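Local coordinates for phenazine biosynthesis protein PhzF family (Enterococcus faecalis, PDB 1S7J) that probably acts as an isomerase of the PhzF family, whose members share the diaminopimelate-epimerase-like fold, although its own substrate is not established, at residues P120-Y129 against I137-F148; L166-V177 against S188-R196. One frame throughout, in Å; residues are numbered along the deposited sequence.

Overall arrangement
Contact 1 and contact 2 meet through adjacent strands, their centres about 11 Å apart on the same side of the chain's centre. Strand 146-149 of contact 1 runs beside strand 175-180 of contact 2, where I176 N probably bonds to L146 O and F148 N to I176 O. Contact 1 is the outer of the two: a short edge strand and the turn of chain leading to helix 127-133, part buried and part exposed. Contact 2 lies deeper, an antiparallel hairpin with aliphatic and aromatic packing. Their polar chemistry differs too: a tyrosine, a glutamate and an arginine on the polar side of contact 1, a lysine ammonium among backbone carbonyls in contact 2.

Contact 1 of 2, residues P120-Y129 against I137-F148; sequences PERIPILPEY and IYEAYLGRDLFF
A short antiparallel edge strand, 121-122, is laid against strand 139-142, and the chain then runs over that strand's apolar residues into helix 127-133. E121 and L142 form the hydrogen-bonded pair, with E121 N to L142 O at 3.0 Å and L142 N to E121 O at 2.8 Å; a further bond from I123 N to A140 O reaches the carbonyl from above its plane. At one end P120 lies over the face of the F147 ring, its CG 4.0 Å from the ring centroid and 8° off the normal, a CH-pi contact, while its CB touches Y141 CB. I123 sends CG2 against A140 CB and CD1 against L142 CB. Beyond it, I125 CG1 touches the same A140 methyl, I125 CG2 packs on I137 CG2, and I125 CD1 rests on the carbonyls of I137 and Y138. Y129 closes this apolar side: with CG beside the backbone N (chi1 -73°), its ring takes F148 CZ over one face and L126 CB over the opposite one, the Y129 and F148 planes lying at 45°. I137 CD1 packs on Y129 CB at 3.5 Å. On the polar side the bent chain of R122 crosses Y141, CD 3.7 Å from Y141 CE2, and the Y141 hydroxyl end lies over one guanidinium face. Y141 OH donates to E139 OE1 at 2.7 Å, nearly in line with the C-O bond, and Y213 of helix 207-218 bonds to the same oxygen. R122 NH1 stays 4.0 Å from E139 OE1, with no N-H aimed at it. The attraction there is thus probably only a diffuse charge effect, whereas two hydroxyls hold the carboxylate oxygen and should stabilise its negative charge.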
loop_
_atom_site.group_PDB
_atom_site.type_symbol
_atom_site.label_atom_id
_atom_site.label_comp_id
_atom_site.label_asym_id
_atom_site.label_seq_id
_atom_site.Cartn_x
_atom_site.Cartn_y
_atom_site.Cartn_z
ATOM N N PRO A 120 -13.804 -10.077 3.733
ATOM C CA PRO A 120 -13.204 -11.418 3.758
ATOM C C PRO A 120 -14.165 -12.417 4.410
ATOM O O PRO A 120 -14.862 -12.079 5.387
ATOM C CB PRO A 120 -11.948 -11.204 4.593
ATOM C CG PRO A 120 -12.380 -10.175 5.580
ATOM C CD PRO A 120 -13.148 -9.188 4.709
ATOM N N GLU A 121 -14.227 -13.622 3.861
ATOM C CA GLU A 121 -15.119 -14.654 4.388
ATOM C C GLU A 121 -14.457 -15.574 5.409
ATOM O O GLU A 121 -13.309 -16.003 5.234
ATOM C CB GLU A 121 -15.725 -15.484 3.240
ATOM C CG GLU A 121 -14.719 -16.312 2.448
ATOM C CD GLU A 121 -14.886 -16.165 0.943
ATOM O OE1 GLU A 121 -15.980 -15.748 0.485
ATOM O OE2 GLU A 121 -13.914 -16.460 0.214
ATOM N N ARG A 122 -15.204 -15.862 6.478
ATOM C CA ARG A 122 -14.770 -16.736 7.581
ATOM C C ARG A 122 -13.931 -17.936 7.148
ATOM O O ARG A 122 -14.248 -18.611 6.161
ATOM C CB ARG A 122 -15.994 -17.236 8.345
ATOM C CG ARG A 122 -16.442 -16.336 9.479
ATOM C CD ARG A 122 -15.459 -16.421 10.633
ATOM N NE ARG A 122 -15.919 -15.709 11.823
ATOM C CZ ARG A 122 -15.268 -15.701 12.983
ATOM N NH1 ARG A 122 -15.758 -15.029 14.017
ATOM N NH2 ARG A 122 -14.121 -16.367 13.110
ATOM N N ILE A 123 -12.892 -18.230 7.910
ATOM C CA ILE A 123 -12.029 -19.348 7.605
ATOM C C ILE A 123 -11.706 -20.052 8.922
ATOM O O ILE A 123 -11.877 -19.463 10.004
ATOM C CB ILE A 123 -10.739 -18.873 6.890
ATOM C CG1 ILE A 123 -10.332 -19.864 5.798
ATOM C CG2 ILE A 123 -9.588 -18.637 7.865
ATOM C CD1 ILE A 123 -11.278 -19.894 4.595
ATOM N N PRO A 124 -11.383 -21.365 8.870
ATOM C CA PRO A 124 -11.065 -22.102 10.101
ATOM C C PRO A 124 -9.753 -21.591 10.722
ATOM O O PRO A 124 -8.782 -21.337 10.013
ATOM C CB PRO A 124 -10.904 -23.544 9.601
ATOM C CG PRO A 124 -11.792 -23.593 8.385
ATOM C CD PRO A 124 -11.477 -22.284 7.717
ATOM N N ILE A 125 -9.753 -21.421 12.046
ATOM C CA ILE A 125 -8.559 -20.950 12.758
ATOM C C ILE A 125 -7.598 -22.120 13.046
ATOM O O ILE A 125 -7.698 -22.780 14.093
ATOM C CB ILE A 125 -8.922 -20.276 14.098
ATOM C CG1 ILE A 125 -9.992 -19.207 13.879
ATOM C CG2 ILE A 125 -7.672 -19.668 14.728
ATOM C CD1 ILE A 125 -10.451 -18.527 15.159
ATOM N N LEU A 126 -6.695 -22.379 12.114
ATOM C CA LEU A 126 -5.723 -23.454 12.263
ATOM C C LEU A 126 -4.661 -23.077 13.293
ATOM O O LEU A 126 -4.231 -21.914 13.363
ATOM C CB LEU A 126 -5.058 -23.756 10.918
ATOM C CG LEU A 126 -6.021 -24.011 9.761
ATOM C CD1 LEU A 126 -5.241 -24.430 8.520
ATOM C CD2 LEU A 126 -7.038 -25.085 10.161
ATOM N N PRO A 127 -4.244 -24.041 14.134
ATOM C CA PRO A 127 -3.230 -23.774 15.156
ATOM C C PRO A 127 -1.864 -23.443 14.555
ATOM O O PRO A 127 -1.024 -22.826 15.211
ATOM C CB PRO A 127 -3.209 -25.069 15.966
ATOM C CG PRO A 127 -3.613 -26.108 14.960
ATOM C CD PRO A 127 -4.733 -25.428 14.226
ATOM N N GLU A 128 -1.636 -23.874 13.315
ATOM C CA GLU A 128 -0.377 -23.592 12.634
ATOM C C GLU A 128 -0.309 -22.102 12.293
ATOM O O GLU A 128 0.758 -21.576 11.958
ATOM C CB GLU A 128 -0.248 -24.429 11.358
ATOM C CG GLU A 128 -1.299 -24.130 10.296
ATOM C CD GLU A 128 -1.157 -25.017 9.079
ATOM O OE1 GLU A 128 -1.581 -26.190 9.152
ATOM O OE2 GLU A 128 -0.619 -24.547 8.049
ATOM N N TYR A 129 -1.480 -21.449 12.311
ATOM C CA TYR A 129 -1.591 -20.024 12.035
ATOM C C TYR A 129 -1.066 -19.258 13.243
ATOM O O TYR A 129 -0.210 -18.372 13.113
ATOM C CB TYR A 129 -3.055 -19.641 11.779
ATOM C CG TYR A 129 -3.625 -20.099 10.445
ATOM C CD1 TYR A 129 -2.803 -20.637 9.451
ATOM C CD2 TYR A 129 -4.992 -19.963 10.174
ATOM C CE1 TYR A 129 -3.330 -21.030 8.206
ATOM C CE2 TYR A 129 -5.532 -20.352 8.934
ATOM C CZ TYR A 129 -4.700 -20.883 7.955
ATOM O OH TYR A 129 -5.224 -21.256 6.729
ATOM N N ILE A 137 -5.138 -15.999 17.699
ATOM C CA ILE A 137 -5.956 -15.467 16.617
ATOM C C ILE A 137 -7.422 -15.661 17.027
ATOM O O ILE A 137 -7.903 -16.794 17.112
ATOM C CB ILE A 137 -5.687 -16.238 15.304
ATOM C CG1 ILE A 137 -4.242 -16.009 14.852
ATOM C CG2 ILE A 137 -6.684 -15.826 14.226
ATOM C CD1 ILE A 137 -3.834 -16.832 13.652
ATOM N N TYR A 138 -8.098 -14.560 17.326
ATOM C CA TYR A 138 -9.502 -14.594 17.741
ATOM C C TYR A 138 -10.483 -14.916 16.601
ATOM O O TYR A 138 -11.489 -15.603 16.813
ATOM C CB TYR A 138 -9.885 -13.265 18.390
ATOM C CG TYR A 138 -9.199 -13.011 19.705
ATOM C CD1 TYR A 138 -7.800 -13.105 19.823
ATOM C CD2 TYR A 138 -9.933 -12.687 20.845
ATOM C CE1 TYR A 138 -7.159 -12.887 21.049
ATOM C CE2 TYR A 138 -9.303 -12.465 22.077
ATOM C CZ TYR A 138 -7.918 -12.568 22.171
ATOM O OH TYR A 138 -7.309 -12.362 23.386
ATOM N N GLU A 139 -10.205 -14.390 15.412
ATOM C CA GLU A 139 -11.058 -14.607 14.249
ATOM C C GLU A 139 -10.190 -14.793 13.005
ATOM O O GLU A 139 -9.069 -14.283 12.943
ATOM C CB GLU A 139 -11.986 -13.401 14.053
ATOM C CG GLU A 139 -12.725 -12.963 15.333
ATOM C CD GLU A 139 -13.605 -11.733 15.135
ATOM O OE1 GLU A 139 -13.971 -11.427 13.976
ATOM O OE2 GLU A 139 -13.940 -11.074 16.150
ATOM N N ALA A 140 -10.694 -15.535 12.036
ATOM C CA ALA A 140 -9.952 -15.768 10.800
ATOM C C ALA A 140 -10.873 -15.609 9.594
ATOM O O ALA A 140 -12.066 -15.915 9.670
ATOM C CB ALA A 140 -9.315 -17.147 10.815
ATOM N N TYR A 141 -10.323 -15.070 8.502
ATOM C CA TYR A 141 -11.072 -14.842 7.268
ATOM C C TYR A 141 -10.129 -14.971 6.072
ATOM O O TYR A 141 -8.907 -15.023 6.238
ATOM C CB TYR A 141 -11.683 -13.442 7.270
ATOM C CG TYR A 141 -12.578 -13.122 8.448
ATOM C CD1 TYR A 141 -12.057 -12.548 9.605
ATOM C CD2 TYR A 141 -13.948 -13.349 8.388
ATOM C CE1 TYR A 141 -12.882 -12.196 10.676
ATOM C CE2 TYR A 141 -14.789 -12.999 9.452
ATOM C CZ TYR A 141 -14.247 -12.421 10.593
ATOM O OH TYR A 141 -15.083 -12.044 11.637
ATOM N N LEU A 142 -10.692 -15.048 4.869
ATOM C CA LEU A 142 -9.878 -15.153 3.666
ATOM C C LEU A 142 -10.381 -14.230 2.551
ATOM O O LEU A 142 -11.574 -13.948 2.444
ATOM C CB LEU A 142 -9.807 -16.620 3.181
ATOM C CG LEU A 142 -8.795 -17.115 2.101
ATOM C CD1 LEU A 142 -9.347 -16.925 0.698
ATOM C CD2 LEU A 142 -7.416 -16.469 2.260
ATOM N N GLY A 143 -9.434 -13.707 1.805
ATOM C CA GLY A 143 -9.703 -12.830 0.689
ATOM C C GLY A 143 -8.508 -13.072 -0.189
ATOM O O GLY A 143 -8.187 -14.240 -0.497
ATOM N N ARG A 144 -7.830 -12.026 -0.615
ATOM C CA ARG A 144 -6.639 -12.216 -1.414
ATOM C C ARG A 144 -5.592 -12.771 -0.435
ATOM O O ARG A 144 -4.785 -13.641 -0.783
ATOM C CB ARG A 144 -6.151 -10.894 -2.024
ATOM C CG ARG A 144 -4.963 -11.053 -2.973
ATOM C CD ARG A 144 -3.732 -10.298 -2.482
ATOM N NE ARG A 144 -3.697 -8.920 -2.967
ATOM C CZ ARG A 144 -3.468 -7.836 -2.215
ATOM N NH1 ARG A 144 -3.445 -6.651 -2.796
ATOM N NH2 ARG A 144 -3.291 -7.930 -0.908
ATOM N N ASP A 145 -5.663 -12.285 0.814
ATOM C CA ASP A 145 -4.753 -12.687 1.887
ATOM C C ASP A 145 -5.497 -13.234 3.077
ATOM O O ASP A 145 -6.682 -12.957 3.275
ATOM C CB ASP A 145 -3.970 -11.473 2.409
ATOM C CG ASP A 145 -3.598 -10.507 1.344
ATOM O OD1 ASP A 145 -4.073 -9.353 1.410
ATOM O OD2 ASP A 145 -2.826 -10.886 0.440
ATOM N N LEU A 146 -4.783 -13.981 3.915
ATOM C CA LEU A 146 -5.365 -14.503 5.131
ATOM C C LEU A 146 -5.636 -13.263 5.985
ATOM O O LEU A 146 -4.913 -12.273 5.878
ATOM C CB LEU A 146 -4.413 -15.473 5.811
ATOM C CG LEU A 146 -4.503 -16.869 5.185
ATOM C CD1 LEU A 146 -3.266 -17.704 5.510
ATOM C CD2 LEU A 146 -5.793 -17.549 5.660
ATOM N N PHE A 147 -6.632 -13.323 6.831
ATOM C CA PHE A 147 -7.025 -12.168 7.614
ATOM C C PHE A 147 -7.299 -12.579 9.058
ATOM O O PHE A 147 -8.356 -13.121 9.361
ATOM C CB PHE A 147 -8.293 -11.610 6.949
ATOM C CG PHE A 147 -8.790 -10.330 7.509
ATOM C CD1 PHE A 147 -8.589 -9.138 6.818
ATOM C CD2 PHE A 147 -9.531 -10.302 8.691
ATOM C CE1 PHE A 147 -9.124 -7.939 7.285
ATOM C CE2 PHE A 147 -10.071 -9.108 9.168
ATOM C CZ PHE A 147 -9.863 -7.923 8.462
ATOM N N PHE A 148 -6.352 -12.303 9.947
ATOM C CA PHE A 148 -6.499 -12.674 11.356
ATOM C C PHE A 148 -6.751 -11.489 12.253
ATOM O O PHE A 148 -6.156 -10.434 12.079
ATOM C CB PHE A 148 -5.247 -13.407 11.832
ATOM C CG PHE A 148 -4.795 -14.500 10.920
ATOM C CD1 PHE A 148 -3.510 -14.490 10.386
ATOM C CD2 PHE A 148 -5.661 -15.549 10.575
ATOM C CE1 PHE A 148 -3.084 -15.495 9.531
ATOM C CE2 PHE A 148 -5.245 -16.559 9.723
ATOM C CZ PHE A 148 -3.951 -16.535 9.195
#

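Contact 2 of 2, residues L166-V177 against S188-R196; sequences LKALDLGVGVIV and SRTFFPKLR
The hairpin of strands 175-180 and 186-192 packs closely where V175 pairs with F191; the V177-R189 pair that follows has longer bonds. V175 N to F191 O and F191 N to V175 O both measure 2.9 Å, the second nearly straight at 172°. The F191 ring, swung beside its backbone N (chi1 -41°), lies across V177, with V177 CG1 3.8 Å from F191 CE2; L166 CD1 reaches F191 CD2 from the preceding helix, and P193 CG lies 3.6 Å from K167 N. G174 CA packs 3.5 Å from F192 CD2, backbone directly against ring. Past the strand ends the extended side chain of K194 reaches into the loop 169-172, where K194 NZ bonds to L169 O (2.8 Å) and G172 O (2.9 Å), with a weak third bond to L171 O. The solvent side is looser: V173 CG1 faces both methyls of L195, and the aliphatic chain of K167 passes P193 O. L195 comes within about 8 Å, side chain to side chain, of E46, the predicted active-site residue. Strand 146-149 flanks strand 175-180, helix 207-218 packs on I176 and S188, helix 127-133 touches L166, and R189 turns away to a salt bridge with E199.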
loop_
_atom_site.group_PDB
_atom_site.type_symbol
_atom_site.label_atom_id
_atom_site.label_comp_id
_atom_site.label_asym_id
_atom_site.label_seq_id
_atom_site.Cartn_x
_atom_site.Cartn_y
_atom_site.Cartn_z
ATOM N N LEU A 166 5.057 -18.677 7.833
ATOM C CA LEU A 166 3.936 -18.021 7.164
ATOM C C LEU A 166 3.959 -18.284 5.657
ATOM O O LEU A 166 2.914 -18.474 5.039
ATOM C CB LEU A 166 3.961 -16.506 7.429
ATOM C CG LEU A 166 3.542 -15.975 8.810
ATOM C CD1 LEU A 166 3.758 -14.479 8.864
ATOM C CD2 LEU A 166 2.085 -16.298 9.083
ATOM N N LYS A 167 5.153 -18.258 5.074
ATOM C CA LYS A 167 5.325 -18.504 3.638
ATOM C C LYS A 167 4.806 -19.892 3.287
ATOM O O LYS A 167 4.366 -20.144 2.154
ATOM C CB LYS A 167 6.816 -18.397 3.278
ATOM C CG LYS A 167 7.156 -18.604 1.801
ATOM C CD LYS A 167 8.646 -18.369 1.579
ATOM C CE LYS A 167 9.052 -18.546 0.128
ATOM N NZ LYS A 167 10.507 -18.226 -0.050
ATOM N N ALA A 168 4.872 -20.790 4.267
ATOM C CA ALA A 168 4.442 -22.168 4.118
ATOM C C ALA A 168 2.922 -22.368 4.141
ATOM O O ALA A 168 2.424 -23.356 3.607
ATOM C CB ALA A 168 5.106 -23.037 5.186
ATOM N N LEU A 169 2.191 -21.455 4.782
ATOM C CA LEU A 169 0.730 -21.573 4.841
ATOM C C LEU A 169 0.169 -21.702 3.420
ATOM O O LEU A 169 0.671 -21.066 2.491
ATOM C CB LEU A 169 0.125 -20.366 5.548
ATOM C CG LEU A 169 0.694 -20.073 6.940
ATOM C CD1 LEU A 169 -0.065 -18.925 7.569
ATOM C CD2 LEU A 169 0.604 -21.305 7.812
ATOM N N ASP A 170 -0.848 -22.530 3.253
ATOM C CA ASP A 170 -1.433 -22.749 1.928
ATOM C C ASP A 170 -2.341 -21.665 1.356
ATOM O O ASP A 170 -2.283 -21.375 0.156
ATOM C CB ASP A 170 -2.141 -24.100 1.878
ATOM C CG ASP A 170 -1.174 -25.257 1.744
ATOM O OD1 ASP A 170 -0.388 -25.266 0.765
ATOM O OD2 ASP A 170 -1.194 -26.158 2.613
ATOM N N LEU A 171 -3.209 -21.104 2.191
ATOM C CA LEU A 171 -4.151 -20.073 1.755
ATOM C C LEU A 171 -3.563 -18.659 1.596
ATOM O O LEU A 171 -2.583 -18.293 2.253
ATOM C CB LEU A 171 -5.345 -20.018 2.713
ATOM C CG LEU A 171 -6.097 -21.329 2.932
ATOM C CD1 LEU A 171 -7.259 -21.105 3.877
ATOM C CD2 LEU A 171 -6.581 -21.863 1.600
ATOM N N GLY A 172 -4.209 -17.874 0.723
ATOM C CA GLY A 172 -3.808 -16.489 0.477
ATOM C C GLY A 172 -2.457 -16.196 -0.165
ATOM O O GLY A 172 -1.682 -17.097 -0.492
ATOM N N VAL A 173 -2.228 -14.906 -0.407
ATOM C CA VAL A 173 -0.976 -14.432 -0.988
ATOM C C VAL A 173 -0.161 -13.868 0.161
ATOM O O VAL A 173 1.066 -14.034 0.222
ATOM C CB VAL A 173 -1.228 -13.302 -2.026
ATOM C CG1 VAL A 173 0.104 -12.791 -2.596
ATOM C CG2 VAL A 173 -2.132 -13.807 -3.142
ATOM N N GLY A 174 -0.844 -13.189 1.069
ATOM C CA GLY A 174 -0.192 -12.610 2.212
ATOM C C GLY A 174 -0.953 -12.907 3.476
ATOM O O GLY A 174 -1.792 -13.811 3.508
ATOM N N VAL A 175 -0.669 -12.154 4.521
ATOM C CA VAL A 175 -1.319 -12.322 5.807
ATOM C C VAL A 175 -1.560 -10.957 6.430
ATOM O O VAL A 175 -0.656 -10.114 6.481
ATOM C CB VAL A 175 -0.450 -13.176 6.771
ATOM C CG1 VAL A 175 -1.055 -13.186 8.169
ATOM C CG2 VAL A 175 -0.310 -14.597 6.236
ATOM N N ILE A 176 -2.778 -10.733 6.876
ATOM C CA ILE A 176 -3.156 -9.485 7.495
ATOM C C ILE A 176 -3.504 -9.760 8.929
ATOM O O ILE A 176 -4.059 -10.811 9.242
ATOM C CB ILE A 176 -4.400 -8.860 6.807
ATOM C CG1 ILE A 176 -4.132 -8.631 5.316
ATOM C CG2 ILE A 176 -4.771 -7.546 7.491
ATOM C CD1 ILE A 176 -5.329 -8.108 4.550
ATOM N N VAL A 177 -3.126 -8.850 9.814
ATOM C CA VAL A 177 -3.414 -8.966 11.226
ATOM C C VAL A 177 -4.028 -7.632 11.639
ATOM O O VAL A 177 -3.548 -6.570 11.225
ATOM C CB VAL A 177 -2.122 -9.272 12.059
ATOM C CG1 VAL A 177 -1.551 -10.639 11.668
ATOM C CG2 VAL A 177 -1.077 -8.198 11.839
ATOM N N SER A 188 -3.334 -2.379 11.748
ATOM C CA SER A 188 -3.001 -3.570 10.995
ATOM C C SER A 188 -1.517 -3.652 10.715
ATOM O O SER A 188 -0.749 -2.773 11.105
ATOM C CB SER A 188 -3.773 -3.597 9.671
ATOM O OG SER A 188 -3.397 -2.520 8.823
ATOM N N ARG A 189 -1.115 -4.762 10.105
ATOM C CA ARG A 189 0.263 -5.041 9.678
ATOM C C ARG A 189 0.086 -6.080 8.588
ATOM O O ARG A 189 -0.761 -6.961 8.711
ATOM C CB ARG A 189 1.120 -5.601 10.822
ATOM C CG ARG A 189 1.546 -4.572 11.841
ATOM C CD ARG A 189 2.393 -5.183 12.922
ATOM N NE ARG A 189 3.661 -5.708 12.409
ATOM C CZ ARG A 189 4.631 -6.210 13.175
ATOM N NH1 ARG A 189 5.741 -6.656 12.620
ATOM N NH2 ARG A 189 4.478 -6.277 14.490
ATOM N N THR A 190 0.841 -5.968 7.511
ATOM C CA THR A 190 0.699 -6.915 6.422
ATOM C C THR A 190 2.004 -7.606 6.048
ATOM O O THR A 190 3.032 -6.956 5.838
ATOM C CB THR A 190 0.041 -6.237 5.165
ATOM O OG1 THR A 190 0.925 -5.256 4.608
ATOM C CG2 THR A 190 -1.273 -5.564 5.561
ATOM N N PHE A 191 1.969 -8.946 6.019
ATOM C CA PHE A 191 3.149 -9.746 5.690
ATOM C C PHE A 191 2.969 -10.461 4.360
ATOM O O PHE A 191 1.926 -11.037 4.101
ATOM C CB PHE A 191 3.412 -10.787 6.792
ATOM C CG PHE A 191 3.212 -10.261 8.194
ATOM C CD1 PHE A 191 4.017 -9.244 8.697
ATOM C CD2 PHE A 191 2.197 -10.774 8.999
ATOM C CE1 PHE A 191 3.808 -8.736 9.987
ATOM C CE2 PHE A 191 1.983 -10.276 10.283
ATOM C CZ PHE A 191 2.792 -9.254 10.777
ATOM N N PHE A 192 4.003 -10.438 3.530
ATOM C CA PHE A 192 3.953 -11.096 2.227
ATOM C C PHE A 192 5.234 -11.897 1.941
ATOM O O PHE A 192 5.919 -11.653 0.947
ATOM C CB PHE A 192 3.740 -10.057 1.115
ATOM C CG PHE A 192 2.449 -9.309 1.233
ATOM C CD1 PHE A 192 2.394 -8.080 1.893
ATOM C CD2 PHE A 192 1.270 -9.835 0.695
ATOM C CE1 PHE A 192 1.183 -7.392 2.018
ATOM C CE2 PHE A 192 0.062 -9.156 0.818
ATOM C CZ PHE A 192 0.015 -7.933 1.478
ATOM N N PRO A 193 5.560 -12.889 2.812
ATOM C CA PRO A 193 6.772 -13.698 2.609
ATOM C C PRO A 193 6.732 -14.529 1.333
ATOM O O PRO A 193 7.779 -14.865 0.771
ATOM C CB PRO A 193 6.806 -14.567 3.859
ATOM C CG PRO A 193 5.365 -14.738 4.183
ATOM C CD PRO A 193 4.820 -13.348 3.993
ATOM N N LYS A 194 5.526 -14.883 0.888
ATOM C CA LYS A 194 5.372 -15.659 -0.338
ATOM C C LYS A 194 5.880 -14.848 -1.531
ATOM O O LYS A 194 6.253 -15.409 -2.571
ATOM C CB LYS A 194 3.907 -16.022 -0.566
ATOM C CG LYS A 194 3.314 -16.939 0.477
ATOM C CD LYS A 194 1.977 -17.494 0.003
ATOM C CE LYS A 194 1.376 -18.450 1.019
ATOM N NZ LYS A 194 0.126 -19.093 0.510
ATOM N N LEU A 195 5.867 -13.529 -1.375
ATOM C CA LEU A 195 6.300 -12.604 -2.415
ATOM C C LEU A 195 7.646 -11.919 -2.125
ATOM O O LEU A 195 7.929 -10.851 -2.673
ATOM C CB LEU A 195 5.220 -11.530 -2.627
ATOM C CG LEU A 195 4.080 -11.742 -3.638
ATOM C CD1 LEU A 195 3.555 -13.160 -3.614
ATOM C CD2 LEU A 195 2.963 -10.745 -3.340
ATOM N N ARG A 196 8.480 -12.564 -1.296
ATOM C CA ARG A 196 9.805 -12.022 -0.917
ATOM C C ARG A 196 9.705 -10.874 0.100
ATOM O O ARG A 196 10.623 -10.668 0.894
ATOM C CB ARG A 196 10.580 -11.539 -2.170
ATOM C CG ARG A 196 11.850 -10.735 -1.865
ATOM C CD ARG A 196 12.229 -9.743 -2.937
ATOM N NE ARG A 196 11.171 -8.838 -3.290
ATOM C CZ ARG A 196 11.460 -7.765 -4.019
ATOM N NH1 ARG A 196 10.413 -7.236 -4.696
ATOM N NH2 ARG A 196 12.569 -7.078 -3.931
#